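Local coordinates for protein octaprenyl-diphosphate synthase (Bacteroides thetaiotaomicron, PDB 3RMG) that probably elongates isoprenoid diphosphates as a magnesium-dependent prenyltransferase of the FPP/GGPP synthase family, at residues V110-L113 / A114-L118; C209-I212 / K213-F217; T229-D232 / M233-K237; T265-P268 / D269-V272. All blocks are in the same frame, centred on the assembly; numbering follows the deposited sequence.

Interaction 1 of 4, residues V110-L113 / A114-L118; sequences VSVL and AGDYL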
ATOM      1  N   VAL A 110      11.638  -7.399   0.353  1.00 97.37           N
ATOM      2  CA  VAL A 110      11.804  -6.038   0.866  1.00 92.02           C
ATOM      3  C   VAL A 110      11.240  -4.979  -0.085  1.00 87.79           C
ATOM      4  O   VAL A 110      10.655  -3.987   0.358  1.00 85.68           O
ATOM      5  CB  VAL A 110      13.290  -5.721   1.182  1.00 92.81           C
ATOM      6  CG1 VAL A 110      13.464  -4.246   1.485  1.00 90.88           C
ATOM      7  CG2 VAL A 110      13.788  -6.570   2.349  1.00 91.50           C
ATOM      8  N   SER A 111      11.409  -5.196  -1.387  1.00 80.12           N
ATOM      9  CA  SER A 111      10.937  -4.240  -2.377  1.00 74.52           C
ATOM     10  C   SER A 111       9.409  -4.110  -2.350  1.00 76.73           C
ATOM     11  O   SER A 111       8.868  -3.033  -2.617  1.00 80.13           O
ATOM     12  CB  SER A 111      11.435  -4.603  -3.779  1.00 72.37           C
ATOM     13  OG  SER A 111      10.548  -5.494  -4.437  1.00 79.85           O
ATOM     14  N   VAL A 112       8.714  -5.200  -2.027  1.00 71.80           N
ATOM     15  CA  VAL A 112       7.268  -5.140  -1.829  1.00 63.60           C
ATOM     16  C   VAL A 112       6.985  -4.335  -0.578  1.00 64.50           C
ATOM     17  O   VAL A 112       6.037  -3.549  -0.526  1.00 61.99           O
ATOM     18  CB  VAL A 112       6.634  -6.547  -1.681  1.00 61.02           C
ATOM     19  CG1 VAL A 112       5.352  -6.474  -0.870  1.00 51.08           C
ATOM     20  CG2 VAL A 112       6.347  -7.148  -3.049  1.00 60.38           C
ATOM     21  N   LEU A 113       7.817  -4.527   0.437  1.00 68.35           N
ATOM     22  CA  LEU A 113       7.634  -3.800   1.688  1.00 74.64           C
ATOM     23  C   LEU A 113       8.027  -2.332   1.523  1.00 71.52           C
ATOM     24  O   LEU A 113       7.402  -1.442   2.107  1.00 71.25           O
ATOM     25  CB  LEU A 113       8.419  -4.455   2.827  1.00 77.21           C
ATOM     26  CG  LEU A 113       7.856  -5.785   3.347  1.00 80.18           C
ATOM     27  CD1 LEU A 113       8.765  -6.375   4.429  1.00 71.50           C
ATOM     28  CD2 LEU A 113       6.418  -5.614   3.869  1.00 72.40           C
ATOM     29  N   ALA A 114       9.059  -2.091   0.723  1.00 62.72           N
ATOM     30  CA  ALA A 114       9.453  -0.731   0.390  1.00 65.60           C
ATOM     31  C   ALA A 114       8.277  -0.034  -0.294  1.00 65.38           C
ATOM     32  O   ALA A 114       7.814   1.016   0.154  1.00 63.10           O
ATOM     33  CB  ALA A 114      10.683  -0.737  -0.510  1.00 61.73           C
ATOM     34  N   GLY A 115       7.789  -0.643  -1.370  1.00 64.91           N
ATOM     35  CA  GLY A 115       6.583  -0.174  -2.035  1.00 58.76           C
ATOM     36  C   GLY A 115       5.444   0.090  -1.070  1.00 59.40           C
ATOM     37  O   GLY A 115       4.747   1.097  -1.194  1.00 60.93           O
ATOM     38  N   ASP A 116       5.240  -0.804  -0.103  1.00 60.78           N
ATOM     39  CA  ASP A 116       4.146  -0.626   0.855  1.00 59.78           C
ATOM     40  C   ASP A 116       4.407   0.594   1.749  1.00 59.73           C
ATOM     41  O   ASP A 116       3.477   1.312   2.131  1.00 56.63           O
ATOM     42  CB  ASP A 116       3.931  -1.884   1.709  1.00 62.15           C
ATOM     43  CG  ASP A 116       3.311  -3.040   0.924  1.00 71.88           C
ATOM     44  OD1 ASP A 116       2.974  -2.843  -0.266  1.00 74.81           O
ATOM     45  OD2 ASP A 116       3.159  -4.148   1.502  1.00 65.12           O
ATOM     46  N   TYR A 117       5.677   0.817   2.083  1.00 60.34           N
ATOM     47  CA  TYR A 117       6.076   1.996   2.843  1.00 62.62           C
ATOM     48  C   TYR A 117       5.794   3.264   2.047  1.00 59.15           C
ATOM     49  O   TYR A 117       4.977   4.093   2.456  1.00 58.29           O
ATOM     50  CB  TYR A 117       7.562   1.941   3.203  1.00 66.55           C
ATOM     51  CG  TYR A 117       7.979   3.035   4.155  1.00 67.56           C
ATOM     52  CD1 TYR A 117       7.439   3.103   5.431  1.00 61.59           C
ATOM     53  CD2 TYR A 117       8.910   3.996   3.783  1.00 72.38           C
ATOM     54  CE1 TYR A 117       7.808   4.096   6.313  1.00 67.19           C
ATOM     55  CE2 TYR A 117       9.290   4.997   4.660  1.00 71.68           C
ATOM     56  CZ  TYR A 117       8.731   5.042   5.926  1.00 75.53           C
ATOM     57  OH  TYR A 117       9.096   6.030   6.816  1.00 73.57           O
ATOM     58  N   LEU A 118       6.471   3.410   0.907  1.00 56.97           N
ATOM     59  CA  LEU A 118       6.204   4.542   0.017  1.00 59.42           C
ATOM     60  C   LEU A 118       4.705   4.798  -0.078  1.00 56.35           C
ATOM     61  O   LEU A 118       4.249   5.938  -0.002  1.00 65.27           O
ATOM     62  CB  LEU A 118       6.791   4.294  -1.367  1.00 53.33           C
ATOM     63  CG  LEU A 118       8.320   4.309  -1.399  1.00 58.85           C
ATOM     64  CD1 LEU A 118       8.858   3.584  -2.623  1.00 53.67           C
ATOM     65  CD2 LEU A 118       8.831   5.734  -1.353  1.00 64.54           C
TER
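With CG1 of V112 anti to the backbone N (chi1 154°) and CG of D116 beside its own N (chi1 -72°), the two side chains run next to each other in the same direction, one helical turn apart on helix 102-128. The methyl CG1 of V112 comes 4.0 Å from OD2 of D116, and the carboxylate of D116 folds back over the backbone, its carbon CG lying 3.1 Å from the carbonyl O of V112. That oxygen accepts from D116 N at 2.9 Å and also from NE2 of H86 of the same chain, on helix 67-90. OD1 of D116 and V112 O are both acceptors, 3.2 Å apart, with no bond between them. Alongside, G115 N donates to S111 O with an N-H...O angle of 169°, and Y117 N donates to L113 O. A114 places its methyl CB 3.4 Å from V110 O and against V38, while Y117 reaches away to hydrogen-bond D30 with its hydroxyl. This face of the helix forms part of the dimer interface of the all-helical isoprenoid synthase fold: V112 packs on V112 of the second subunit, and OD2 of D116 is hydrogen-bonded to ND1 of H86 of that subunit. Each imidazole thus links the two subunits. OD1 of D116 also lies near OD1 of D116 of the second subunit. With NE2 on a carbonyl and ND1 on a carboxylate, H86 is probably doubly protonated and positively charged, which would offset the paired carboxylates.

Interaction 2 of 4, residues C209-I212 / K213-F217; sequences CFQI and KDDIF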
ATOM      1  N   CYS A 209      -1.371  12.775 -23.905  1.00 43.98           N
ATOM      2  CA  CYS A 209      -0.260  13.125 -24.806  1.00 46.23           C
ATOM      3  C   CYS A 209       1.034  12.460 -24.317  1.00 47.19           C
ATOM      4  O   CYS A 209       1.792  11.877 -25.087  1.00 46.34           O
ATOM      5  CB  CYS A 209      -0.040  14.633 -24.855  1.00 43.40           C
ATOM      6  SG  CYS A 209      -1.367  15.571 -25.594  1.00 44.87           S
ATOM      7  N   PHE A 210       1.279  12.579 -23.023  1.00 42.30           N
ATOM      8  CA  PHE A 210       2.479  12.045 -22.422  1.00 47.19           C
ATOM      9  C   PHE A 210       2.596  10.541 -22.674  1.00 49.32           C
ATOM     10  O   PHE A 210       3.640  10.059 -23.120  1.00 48.63           O
ATOM     11  CB  PHE A 210       2.460  12.340 -20.926  1.00 47.00           C
ATOM     12  CG  PHE A 210       3.765  12.081 -20.237  1.00 61.87           C
ATOM     13  CD1 PHE A 210       4.729  13.077 -20.150  1.00 63.74           C
ATOM     14  CD2 PHE A 210       4.031  10.838 -19.670  1.00 64.34           C
ATOM     15  CE1 PHE A 210       5.939  12.838 -19.511  1.00 67.20           C
ATOM     16  CE2 PHE A 210       5.241  10.590 -19.026  1.00 60.44           C
ATOM     17  CZ  PHE A 210       6.195  11.593 -18.949  1.00 64.40           C
ATOM     18  N   GLN A 211       1.520   9.805 -22.397  1.00 45.53           N
ATOM     19  CA  GLN A 211       1.536   8.345 -22.527  1.00 44.91           C
ATOM     20  C   GLN A 211       1.737   7.879 -23.967  1.00 45.94           C
ATOM     21  O   GLN A 211       2.497   6.954 -24.217  1.00 49.09           O
ATOM     22  CB  GLN A 211       0.250   7.731 -21.985  1.00 45.81           C
ATOM     23  CG  GLN A 211       0.325   6.220 -21.923  1.00 51.80           C
ATOM     24  CD  GLN A 211       1.583   5.765 -21.210  1.00 59.67           C
ATOM     25  OE1 GLN A 211       1.778   6.057 -20.027  1.00 57.68           O
ATOM     26  NE2 GLN A 211       2.451   5.063 -21.927  1.00 52.64           N
ATOM     27  N   ILE A 212       1.042   8.515 -24.903  1.00 43.65           N
ATOM     28  CA  ILE A 212       1.179   8.200 -26.312  1.00 45.06           C
ATOM     29  C   ILE A 212       2.596   8.514 -26.792  1.00 54.09           C
ATOM     30  O   ILE A 212       3.192   7.733 -27.539  1.00 53.32           O
ATOM     31  CB  ILE A 212       0.164   8.975 -27.156  1.00 42.33           C
ATOM     32  CG1 ILE A 212      -1.250   8.434 -26.925  1.00 46.65           C
ATOM     33  CG2 ILE A 212       0.495   8.863 -28.615  1.00 46.81           C
ATOM     34  CD1 ILE A 212      -2.347   9.307 -27.594  1.00 41.83           C
ATOM     35  N   LYS A 213       3.138   9.652 -26.359  1.00 53.21           N
ATOM     36  CA  LYS A 213       4.533   9.980 -26.643  1.00 54.46           C
ATOM     37  C   LYS A 213       5.466   8.842 -26.245  1.00 53.68           C
ATOM     38  O   LYS A 213       6.315   8.427 -27.025  1.00 51.63           O
ATOM     39  CB  LYS A 213       4.956  11.256 -25.916  1.00 52.25           C
ATOM     40  CG  LYS A 213       4.820  12.517 -26.745  1.00 65.40           C
ATOM     41  CD  LYS A 213       6.047  12.746 -27.625  1.00 77.47           C
ATOM     42  CE  LYS A 213       6.008  11.885 -28.878  1.00 84.93           C
ATOM     43  NZ  LYS A 213       7.026  12.310 -29.885  1.00 85.31           N
ATOM     44  N   ASP A 214       5.313   8.353 -25.022  1.00 51.68           N
ATOM     45  CA  ASP A 214       6.124   7.255 -24.530  1.00 57.17           C
ATOM     46  C   ASP A 214       5.963   5.979 -25.344  1.00 59.38           C
ATOM     47  O   ASP A 214       6.932   5.261 -25.557  1.00 62.39           O
ATOM     48  CB  ASP A 214       5.788   6.952 -23.072  1.00 61.69           C
ATOM     49  CG  ASP A 214       6.828   7.481 -22.118  1.00 72.86           C
ATOM     50  OD1 ASP A 214       7.814   8.087 -22.593  1.00 84.34           O
ATOM     51  OD2 ASP A 214       6.664   7.281 -20.897  1.00 75.13           O
ATOM     52  N   ASP A 215       4.738   5.680 -25.764  1.00 56.68           N
ATOM     53  CA  ASP A 215       4.475   4.468 -26.534  1.00 51.88           C
ATOM     54  C   ASP A 215       5.213   4.506 -27.876  1.00 54.85           C
ATOM     55  O   ASP A 215       5.691   3.484 -28.360  1.00 59.33           O
ATOM     56  CB  ASP A 215       2.973   4.288 -26.764  1.00 47.38           C
ATOM     57  CG  ASP A 215       2.231   3.889 -25.506  1.00 46.33           C
ATOM     58  OD1 ASP A 215       2.885   3.619 -24.474  1.00 46.07           O
ATOM     59  OD2 ASP A 215       0.984   3.840 -25.549  1.00 53.85           O
ATOM     60  N   ILE A 216       5.301   5.687 -28.470  1.00 55.71           N
ATOM     61  CA  ILE A 216       6.025   5.862 -29.716  1.00 58.89           C
ATOM     62  C   ILE A 216       7.517   5.564 -29.543  1.00 62.84           C
ATOM     63  O   ILE A 216       8.116   4.855 -30.347  1.00 63.21           O
ATOM     64  CB  ILE A 216       5.831   7.275 -30.264  1.00 59.68           C
ATOM     65  CG1 ILE A 216       4.464   7.387 -30.949  1.00 61.29           C
ATOM     66  CG2 ILE A 216       6.956   7.631 -31.229  1.00 59.68           C
ATOM     67  CD1 ILE A 216       4.001   8.812 -31.178  1.00 62.31           C
ATOM     68  N   PHE A 217       8.112   6.092 -28.483  1.00 64.72           N
ATOM     69  CA  PHE A 217       9.517   5.826 -28.194  1.00 67.25           C
ATOM     70  C   PHE A 217       9.874   4.350 -28.316  1.00 69.94           C
ATOM     71  O   PHE A 217      10.964   4.012 -28.770  1.00 73.18           O
ATOM     72  CB  PHE A 217       9.895   6.320 -26.797  1.00 68.49           C
ATOM     73  CG  PHE A 217       9.899   7.814 -26.663  1.00 66.33           C
ATOM     74  CD1 PHE A 217       9.701   8.413 -25.428  1.00 61.90           C
ATOM     75  CD2 PHE A 217      10.091   8.621 -27.776  1.00 63.60           C
ATOM     76  CE1 PHE A 217       9.705   9.788 -25.298  1.00 60.47           C
ATOM     77  CE2 PHE A 217      10.094   9.997 -27.657  1.00 67.85           C
ATOM     78  CZ  PHE A 217       9.902  10.583 -26.412  1.00 69.05           C
TER
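Q211 and D215 carry the polar side of this turn of helix 193-217, their side chains passing at a slant with amide and carboxylate planes 45° apart. CG of Q211 is anti to the backbone N, and the bend at chi2 (51°) swings NE2 along the helix to donate to OD1 of D215 at 3.0 Å. The acceptor lies almost in the plane of the amide, but the donor meets OD1 from above the carboxylate plane, and the N-H...O angle of 142° leaves the bond somewhat bent. T174 takes the other end of the amide through OE1, and the hydroxyl of Y166 engages OD2 of D215, so that amide and carboxylate are each held from two directions. D214, D215 and D218 form the second aspartate-rich DDxxD motif of polyprenyl synthases, which in relatives binds magnesium and the allylic diphosphate. F210 and D214 lie side by side one turn apart, ring and carboxylate steeply inclined to each other, with CE2 of the ring 4.1 Å from OD2 of the acid; F178 meets the same ring. The apolar side of the helix is formed by I212 and I216, whose CG2 and CD1 methyls are 4.3 Å apart. I212 packs against I291 and against Y166 and F167, while I216 rests on A287 of helix 283-302.

Interaction 3 of 4, residues T229-D232 / M233-K237; sequences TGND and MLEGK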
ATOM      1  N   THR A 229      14.383  -2.171 -27.543  1.00 87.71           N
ATOM      2  CA  THR A 229      13.474  -1.714 -28.588  1.00 90.17           C
ATOM      3  C   THR A 229      12.350  -2.717 -28.817  1.00 91.74           C
ATOM      4  O   THR A 229      12.597  -3.913 -28.959  1.00 95.29           O
ATOM      5  CB  THR A 229      14.210  -1.461 -29.921  1.00 90.58           C
ATOM      6  OG1 THR A 229      13.247  -1.236 -30.959  1.00 84.66           O
ATOM      7  CG2 THR A 229      15.082  -2.655 -30.299  1.00 94.32           C
ATOM      8  N   GLY A 230      11.115  -2.222 -28.852  1.00 90.59           N
ATOM      9  CA  GLY A 230       9.941  -3.073 -29.043  1.00 86.07           C
ATOM     10  C   GLY A 230       9.474  -3.711 -27.748  1.00 84.68           C
ATOM     11  O   GLY A 230       8.719  -4.683 -27.751  1.00 85.35           O
ATOM     12  N   ASN A 231       9.917  -3.150 -26.631  1.00 83.00           N
ATOM     13  CA  ASN A 231       9.652  -3.736 -25.325  1.00 80.98           C
ATOM     14  C   ASN A 231       8.181  -3.978 -24.995  1.00 82.03           C
ATOM     15  O   ASN A 231       7.819  -5.061 -24.540  1.00 86.66           O
ATOM     16  CB  ASN A 231      10.291  -2.891 -24.229  1.00 80.75           C
ATOM     17  CG  ASN A 231      10.352  -3.617 -22.916  1.00 83.41           C
ATOM     18  OD1 ASN A 231      11.127  -3.265 -22.035  1.00 87.96           O
ATOM     19  ND2 ASN A 231       9.538  -4.656 -22.781  1.00 89.52           N
ATOM     20  N   ASP A 232       7.335  -2.971 -25.201  1.00 81.04           N
ATOM     21  CA  ASP A 232       5.911  -3.086 -24.861  1.00 77.17           C
ATOM     22  C   ASP A 232       5.284  -4.332 -25.486  1.00 76.47           C
ATOM     23  O   ASP A 232       4.365  -4.924 -24.911  1.00 76.29           O
ATOM     24  CB  ASP A 232       5.121  -1.844 -25.309  1.00 77.73           C
ATOM     25  CG  ASP A 232       5.459  -0.595 -24.502  1.00 71.02           C
ATOM     26  OD1 ASP A 232       5.772  -0.710 -23.298  1.00 71.47           O
ATOM     27  OD2 ASP A 232       5.396   0.507 -25.084  1.00 61.05           O
ATOM     28  N   MET A 233       5.763  -4.708 -26.672  1.00 72.96           N
ATOM     29  CA  MET A 233       5.278  -5.916 -27.345  1.00 74.72           C
ATOM     30  C   MET A 233       5.717  -7.183 -26.602  1.00 76.25           C
ATOM     31  O   MET A 233       4.914  -8.086 -26.373  1.00 76.58           O
ATOM     32  CB  MET A 233       5.725  -5.957 -28.815  1.00 71.23           C
ATOM     33  CG  MET A 233       4.982  -4.984 -29.734  1.00 65.32           C
ATOM     34  SD  MET A 233       5.366  -5.232 -31.477  1.00 61.94           S
ATOM     35  CE  MET A 233       4.446  -3.933 -32.287  1.00 56.61           C
ATOM     36  N   LEU A 234       6.991  -7.237 -26.219  1.00 79.55           N
ATOM     37  CA  LEU A 234       7.518  -8.353 -25.443  1.00 81.13           C
ATOM     38  C   LEU A 234       6.673  -8.589 -24.202  1.00 83.08           C
ATOM     39  O   LEU A 234       6.605  -9.704 -23.680  1.00 84.83           O
ATOM     40  CB  LEU A 234       8.958  -8.072 -25.016  1.00 82.22           C
ATOM     41  CG  LEU A 234      10.033  -8.176 -26.095  1.00 88.92           C
ATOM     42  CD1 LEU A 234      11.378  -7.686 -25.563  1.00 92.51           C
ATOM     43  CD2 LEU A 234      10.132  -9.611 -26.586  1.00 89.36           C
ATOM     44  N   GLU A 235       6.035  -7.526 -23.728  1.00 81.59           N
ATOM     45  CA  GLU A 235       5.249  -7.608 -22.512  1.00 78.34           C
ATOM     46  C   GLU A 235       3.783  -7.866 -22.820  1.00 74.44           C
ATOM     47  O   GLU A 235       2.992  -8.115 -21.919  1.00 76.95           O
ATOM     48  CB  GLU A 235       5.431  -6.344 -21.681  1.00 77.68           C
ATOM     49  CG  GLU A 235       6.876  -5.904 -21.613  1.00 82.57           C
ATOM     50  CD  GLU A 235       7.281  -5.470 -20.223  1.00 94.68           C
ATOM     51  OE1 GLU A 235       6.795  -6.083 -19.249  1.00 99.46           O
ATOM     52  OE2 GLU A 235       8.088  -4.525 -20.102  1.00 94.13           O
ATOM     53  N   GLY A 236       3.427  -7.811 -24.098  1.00 71.96           N
ATOM     54  CA  GLY A 236       2.090  -8.196 -24.531  1.00 72.46           C
ATOM     55  C   GLY A 236       1.246  -7.065 -25.087  1.00 74.72           C
ATOM     56  O   GLY A 236       0.065  -7.251 -25.386  1.00 70.20           O
ATOM     57  N   LYS A 237       1.855  -5.893 -25.251  1.00 76.53           N
ATOM     58  CA  LYS A 237       1.096  -4.686 -25.561  1.00 75.16           C
ATOM     59  C   LYS A 237       1.179  -4.246 -27.019  1.00 73.59           C
ATOM     60  O   LYS A 237       2.260  -4.194 -27.605  1.00 76.36           O
ATOM     61  CB  LYS A 237       1.542  -3.534 -24.652  1.00 77.43           C
ATOM     62  CG  LYS A 237       1.520  -3.864 -23.166  1.00 84.44           C
ATOM     63  CD  LYS A 237       2.397  -2.899 -22.382  1.00 92.29           C
ATOM     64  CE  LYS A 237       2.634  -3.389 -20.962  1.00 92.67           C
ATOM     65  NZ  LYS A 237       3.714  -2.604 -20.307  1.00 92.73           N
TER
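M233 opens the turn by donating its backbone N weakly to G230 O, the N-cap residue of the short helix 231-234, while its CB lies 3.4 Å from that oxygen. The thioether chain then runs away to I271 and I275 of helix 268-280. L234 N reaches the same carbonyl, again weakly, and CB of L234 rests 3.3 Å from N231 O. E235 curls back over N231: its CG approaches ND2 to 3.2 Å and OE2 comes within 3.0 Å of ND2, amide and carboxylate planes being only 21° apart. Because CG of N231 is anti to the backbone N (chi1 -165°), the amide is carried towards this acid, and an alanine here would probably leave the carboxylate of E235 without its amide neighbour and freer to turn. G236 follows with positive phi, at angles where a side chain would jam against the preceding carbonyl, and ends the helix in a Schellman motif; K237 N donates to D232 O at 2.7 Å. The extended chain of K237 passes the acid of D232, NZ standing 4.1 Å from OD1, beyond a salt bridge. D218, of the second aspartate-rich motif, accepts from D232 N, so the loop is tied to a region that in relatives binds magnesium and diphosphate, and there the positive charge of K237 would probably partly offset the surrounding acids.

Interaction 4 of 4, residues T265-P268 / D269-V272; sequences TATP and DEIV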
ATOM      1  N   THR A 265       3.406 -15.187 -27.169  1.00 96.54           N
ATOM      2  CA  THR A 265       4.152 -16.093 -28.014  1.00 96.21           C
ATOM      3  C   THR A 265       4.986 -15.513 -29.138  1.00 96.69           C
ATOM      4  O   THR A 265       5.680 -16.245 -29.810  1.00 98.47           O
ATOM      5  CB  THR A 265       3.196 -17.004 -28.708  1.00 96.71           C
ATOM      6  OG1 THR A 265       2.222 -16.208 -29.383  1.00 98.87           O
ATOM      7  CG2 THR A 265       2.512 -17.869 -27.719  1.00 93.19           C
ATOM      8  N   ALA A 266       4.953 -14.223 -29.367  1.00 93.81           N
ATOM      9  CA  ALA A 266       5.741 -13.716 -30.468  1.00 93.59           C
ATOM     10  C   ALA A 266       7.201 -13.855 -30.127  1.00 94.28           C
ATOM     11  O   ALA A 266       7.547 -14.057 -28.984  1.00 95.07           O
ATOM     12  CB  ALA A 266       5.387 -12.306 -30.773  1.00 93.83           C
ATOM     13  N   THR A 267       8.058 -13.743 -31.137  1.00 94.83           N
ATOM     14  CA  THR A 267       9.497 -13.860 -30.936  1.00 96.64           C
ATOM     15  C   THR A 267      10.182 -12.501 -31.043  1.00 98.88           C
ATOM     16  O   THR A 267       9.718 -11.616 -31.762  1.00 99.26           O
ATOM     17  CB  THR A 267      10.133 -14.825 -31.954  1.00 96.89           C
ATOM     18  OG1 THR A 267      10.611 -14.086 -33.085  1.00 93.62           O
ATOM     19  CG2 THR A 267       9.115 -15.854 -32.420  1.00 96.32           C
ATOM     20  N   PRO A 268      11.286 -12.343 -30.322  1.00 99.01           N
ATOM     21  CA  PRO A 268      12.042 -11.086 -30.334  1.00 99.24           C
ATOM     22  C   PRO A 268      12.301 -10.597 -31.755  1.00100.30           C
ATOM     23  O   PRO A 268      12.380  -9.391 -31.987  1.00104.03           O
ATOM     24  CB  PRO A 268      13.360 -11.468 -29.661  1.00 98.65           C
ATOM     25  CG  PRO A 268      13.003 -12.596 -28.760  1.00 98.72           C
ATOM     26  CD  PRO A 268      11.925 -13.364 -29.472  1.00 98.07           C
ATOM     27  N   ASP A 269      12.432 -11.531 -32.692  1.00 99.27           N
ATOM     28  CA  ASP A 269      12.682 -11.187 -34.087  1.00 96.37           C
ATOM     29  C   ASP A 269      11.404 -10.721 -34.776  1.00 91.70           C
ATOM     30  O   ASP A 269      11.409  -9.732 -35.510  1.00 90.01           O
ATOM     31  CB  ASP A 269      13.276 -12.381 -34.835  1.00100.46           C
ATOM     32  CG  ASP A 269      14.563 -12.882 -34.206  1.00107.15           C
ATOM     33  OD1 ASP A 269      14.559 -14.001 -33.652  1.00110.86           O
ATOM     34  OD2 ASP A 269      15.577 -12.155 -34.265  1.00109.84           O
ATOM     35  N   GLU A 270      10.312 -11.437 -34.533  1.00 89.43           N
ATOM     36  CA  GLU A 270       9.025 -11.097 -35.128  1.00 88.75           C
ATOM     37  C   GLU A 270       8.599  -9.683 -34.746  1.00 84.06           C
ATOM     38  O   GLU A 270       8.048  -8.948 -35.565  1.00 82.99           O
ATOM     39  CB  GLU A 270       7.954 -12.104 -34.700  1.00 91.10           C
ATOM     40  CG  GLU A 270       7.949 -13.387 -35.513  1.00 93.92           C
ATOM     41  CD  GLU A 270       6.663 -14.173 -35.353  1.00 99.24           C
ATOM     42  OE1 GLU A 270       6.656 -15.156 -34.581  1.00101.27           O
ATOM     43  OE2 GLU A 270       5.657 -13.809 -35.998  1.00100.77           O
ATOM     44  N   ILE A 271       8.858  -9.311 -33.497  1.00 80.23           N
ATOM     45  CA  ILE A 271       8.504  -7.988 -33.005  1.00 78.37           C
ATOM     46  C   ILE A 271       9.188  -6.880 -33.820  1.00 79.26           C
ATOM     47  O   ILE A 271       8.536  -5.925 -34.255  1.00 78.60           O
ATOM     48  CB  ILE A 271       8.817  -7.871 -31.497  1.00 76.29           C
ATOM     49  CG1 ILE A 271       7.670  -8.496 -30.686  1.00 68.65           C
ATOM     50  CG2 ILE A 271       9.051  -6.425 -31.107  1.00 76.81           C
ATOM     51  CD1 ILE A 271       8.066  -8.990 -29.300  1.00 61.96           C
ATOM     52  N   VAL A 272      10.492  -7.021 -34.047  1.00 76.72           N
ATOM     53  CA  VAL A 272      11.226  -6.055 -34.857  1.00 73.65           C
ATOM     54  C   VAL A 272      10.538  -5.874 -36.198  1.00 73.50           C
ATOM     55  O   VAL A 272      10.540  -4.786 -36.773  1.00 76.62           O
ATOM     56  CB  VAL A 272      12.689  -6.493 -35.095  1.00 75.13           C
ATOM     57  CG1 VAL A 272      13.362  -5.567 -36.093  1.00 73.60           C
ATOM     58  CG2 VAL A 272      13.470  -6.522 -33.783  1.00 71.88           C
TER
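T267 and E270 make the close-fitting half of this helix start. OG1 of T267 accepts from E270 N at 3.0 Å, nearly straight with an N-H...O angle of 167°, and weakly from D269 N at 3.2 Å. A chi1 of 94° turns the hydroxyl oxygen over the first turn and leaves the methyl CG2 beside the carboxylate of E270, 3.3 Å from OE1. The carbonyl O of T267 takes I271 N at 3.0 Å, approached almost head-on. With a valine in its place, the hydroxyl acceptor would be gone and E270 N would probably be left without its side-chain cap, the first turn being held less firmly. On the inner side, CB of A266 meets CG1 of I271 at 4.4 Å, and A266 also rests on V261 of helix 252-263. E270 sends OE1 on to a salt bridge with K260, tying the new helix to the preceding one. The outer side is looser. P268, D269 and V272 are exposed, and a single methyl, CG2 of V272, approaches P268 O at 3.6 Å. A threonine capping the helix N-terminus with a proline directly after it is a classic N-cap, here closing the loop between helices 252-263 and 268-280.

Overall arrangement
Interactions 2, 3 and 4 form a connected series, whereas interaction 1 stands apart on the dimer interface, its centre 28 Å from that of interaction 2 and 26 Å from that of interaction 3. Interactions 2 and 3 touch through acids, OD1 of D215 lying 4.0 Å from OD2 of D232, as might be expected where the family gathers magnesium and diphosphate. E235 of interaction 3 also approaches a like charge, D91 of the first aspartate-rich motif, consistent with the same acid cluster, while H86, on helix 67-90 just before that motif, bonds to interaction 1. Interaction 4 backs interaction 3 through apolar contact, CD1 of I271 being 3.5 Å from CD2 of L234.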